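Local coordinates for protein chitinase (Pyrococcus furiosus, PDB 2CWR) that binds chitin as the carbohydrate-binding domain of a hyperthermophilic chitinase, an enzyme that hydrolyses the glycosidic bonds of chitin, at residues V16-G20 / S21-Y25. Sequence-based numbering, arbitrary orientation.
Sequences VNDWG and SGAEY
Asn17 and Glu24 pair through both of their backbone groups: Asn17 N donates to Glu24 O at 3.0 Å, and Glu24 N returns a bond to Asn17 O at 2.8 Å. The two bonds make these residues an antiparallel hydrogen-bonded pair. Their side chains are joined by a water that accepts from Asn17 ND2 and donates to Glu24 OE1, so amide and carboxylate are bridged without touching. Nearer the turn, Trp19 N meets Gly22 O at 2.8 Å with an almost straight N-H...O angle of 171°, closing the antiparallel hairpin of strands 10-18 and 22-31 at the margin of a four-stranded sheet in this all-beta domain of the cellulose-binding family. Within the turn, Asp18 OD1 accepts from Gly20 N at 2.8 Å, an Asx turn. The other carboxylate oxygen, OD2, accepts a hydrogen bond from a second water (2.8 Å), which also bonds Tyr25 OH, and forms a salt bridge with Lys90; Lys90 NZ additionally donates to Gly20 O. With chi1 at 57°, Trp19 CG sits between backbone N and carbonyl carbon, which folds the indole back across the hairpin: one face covers the Gly22 peptide, whose O lies 3.2 Å above the ring plane, while Ser21 OG lies at the ring edge. Gly22 CA lies 3.3 Å from Trp19 NE1. On the opposite face of the hairpin, with Asp18 and Ala23, Val16 lies beside Tyr25, both pointing the same way, with CG1 over the phenol face at 4.1 Å from the centroid, a CH-pi contact. Replacing Tyr25 with an alanine is likely to leave the Val16 methyls without their aromatic cover and the water on Asp18 OD2 without its hydroxyl partner.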
loop_
_atom_site.group_PDB
_atom_site.type_symbol
_atom_site.label_atom_id
_atom_site.label_comp_id
_atom_site.label_asym_id
_atom_site.label_seq_id
_atom_site.Cartn_x
_atom_site.Cartn_y
_atom_site.Cartn_z
ATOM N N VAL A 16 1.236 -8.081 7.769
ATOM C CA VAL A 16 2.606 -7.617 7.949
ATOM C C VAL A 16 3.531 -8.672 8.548
ATOM O O VAL A 16 3.169 -9.374 9.492
ATOM C CB VAL A 16 2.643 -6.377 8.866
ATOM C CG1 VAL A 16 4.056 -5.810 8.922
ATOM C CG2 VAL A 16 1.657 -5.333 8.365
ATOM N N ASN A 17 4.729 -8.772 7.985
ATOM C CA ASN A 17 5.738 -9.709 8.456
ATOM C C ASN A 17 7.041 -8.930 8.578
ATOM O O ASN A 17 7.719 -8.671 7.583
ATOM C CB ASN A 17 5.898 -10.866 7.468
ATOM C CG ASN A 17 7.092 -11.743 7.786
ATOM O OD1 ASN A 17 7.321 -12.111 8.939
ATOM N ND2 ASN A 17 7.859 -12.092 6.759
ATOM N N ASP A 18 7.378 -8.543 9.805
ATOM C CA ASP A 18 8.591 -7.772 10.060
ATOM C C ASP A 18 9.703 -8.685 10.562
ATOM O O ASP A 18 9.485 -9.515 11.443
ATOM C CB ASP A 18 8.298 -6.673 11.087
ATOM C CG ASP A 18 9.480 -5.749 11.311
ATOM O OD1 ASP A 18 10.486 -6.193 11.904
ATOM O OD2 ASP A 18 9.399 -4.575 10.893
ATOM N N TRP A 19 10.896 -8.527 9.996
ATOM C CA TRP A 19 12.034 -9.355 10.380
ATOM C C TRP A 19 13.227 -8.544 10.872
ATOM O O TRP A 19 14.372 -8.981 10.756
ATOM C CB TRP A 19 12.451 -10.240 9.198
ATOM C CG TRP A 19 12.781 -9.476 7.948
ATOM C CD1 TRP A 19 13.916 -8.760 7.698
ATOM C CD2 TRP A 19 11.954 -9.337 6.783
ATOM N NE1 TRP A 19 13.849 -8.184 6.449
ATOM C CE2 TRP A 19 12.656 -8.522 5.867
ATOM C CE3 TRP A 19 10.687 -9.823 6.426
ATOM C CZ2 TRP A 19 12.133 -8.181 4.613
ATOM C CZ3 TRP A 19 10.166 -9.484 5.178
ATOM C CH2 TRP A 19 10.892 -8.669 4.287
ATOM N N GLY A 20 12.955 -7.363 11.421
ATOM C CA GLY A 20 14.023 -6.522 11.938
ATOM C C GLY A 20 14.472 -5.411 11.009
ATOM O O GLY A 20 14.108 -4.250 11.197
ATOM N N SER A 21 15.268 -5.768 10.007
ATOM C CA SER A 21 15.787 -4.802 9.045
ATOM C C SER A 21 14.780 -4.500 7.942
ATOM O O SER A 21 14.950 -3.550 7.174
ATOM C CB SER A 21 17.076 -5.333 8.419
ATOM O OG SER A 21 16.842 -6.560 7.746
ATOM N N GLY A 22 13.734 -5.315 7.862
ATOM C CA GLY A 22 12.729 -5.108 6.837
ATOM C C GLY A 22 11.405 -5.740 7.202
ATOM O O GLY A 22 11.291 -6.403 8.233
ATOM N N ALA A 23 10.404 -5.538 6.351
ATOM C CA ALA A 23 9.081 -6.098 6.593
ATOM C C ALA A 23 8.292 -6.177 5.294
ATOM O O ALA A 23 8.426 -5.315 4.422
ATOM C CB ALA A 23 8.329 -5.239 7.610
ATOM N N GLU A 24 7.477 -7.219 5.166
ATOM C CA GLU A 24 6.654 -7.397 3.978
ATOM C C GLU A 24 5.207 -7.039 4.283
ATOM O O GLU A 24 4.662 -7.427 5.321
ATOM C CB GLU A 24 6.708 -8.841 3.471
ATOM C CG GLU A 24 5.860 -9.048 2.210
ATOM C CD GLU A 24 5.994 -10.435 1.603
ATOM O OE1 GLU A 24 7.069 -11.051 1.755
ATOM O OE2 GLU A 24 5.027 -10.899 0.955
ATOM N N TYR A 25 4.598 -6.296 3.366
ATOM C CA TYR A 25 3.215 -5.880 3.491
ATOM C C TYR A 25 2.406 -6.452 2.331
ATOM O O TYR A 25 2.634 -6.104 1.173
ATOM C CB TYR A 25 3.119 -4.351 3.487
ATOM C CG TYR A 25 3.796 -3.711 4.678
ATOM C CD1 TYR A 25 5.185 -3.570 4.728
ATOM C CD2 TYR A 25 3.050 -3.291 5.779
ATOM C CE1 TYR A 25 5.812 -3.030 5.852
ATOM C CE2 TYR A 25 3.667 -2.750 6.905
ATOM C CZ TYR A 25 5.047 -2.625 6.935
ATOM O OH TYR A 25 5.659 -2.093 8.048
HETATM O O HOH W 1 7.746 -12.449 4.013
HETATM O O HOH W 2 7.114 -3.160 10.310
#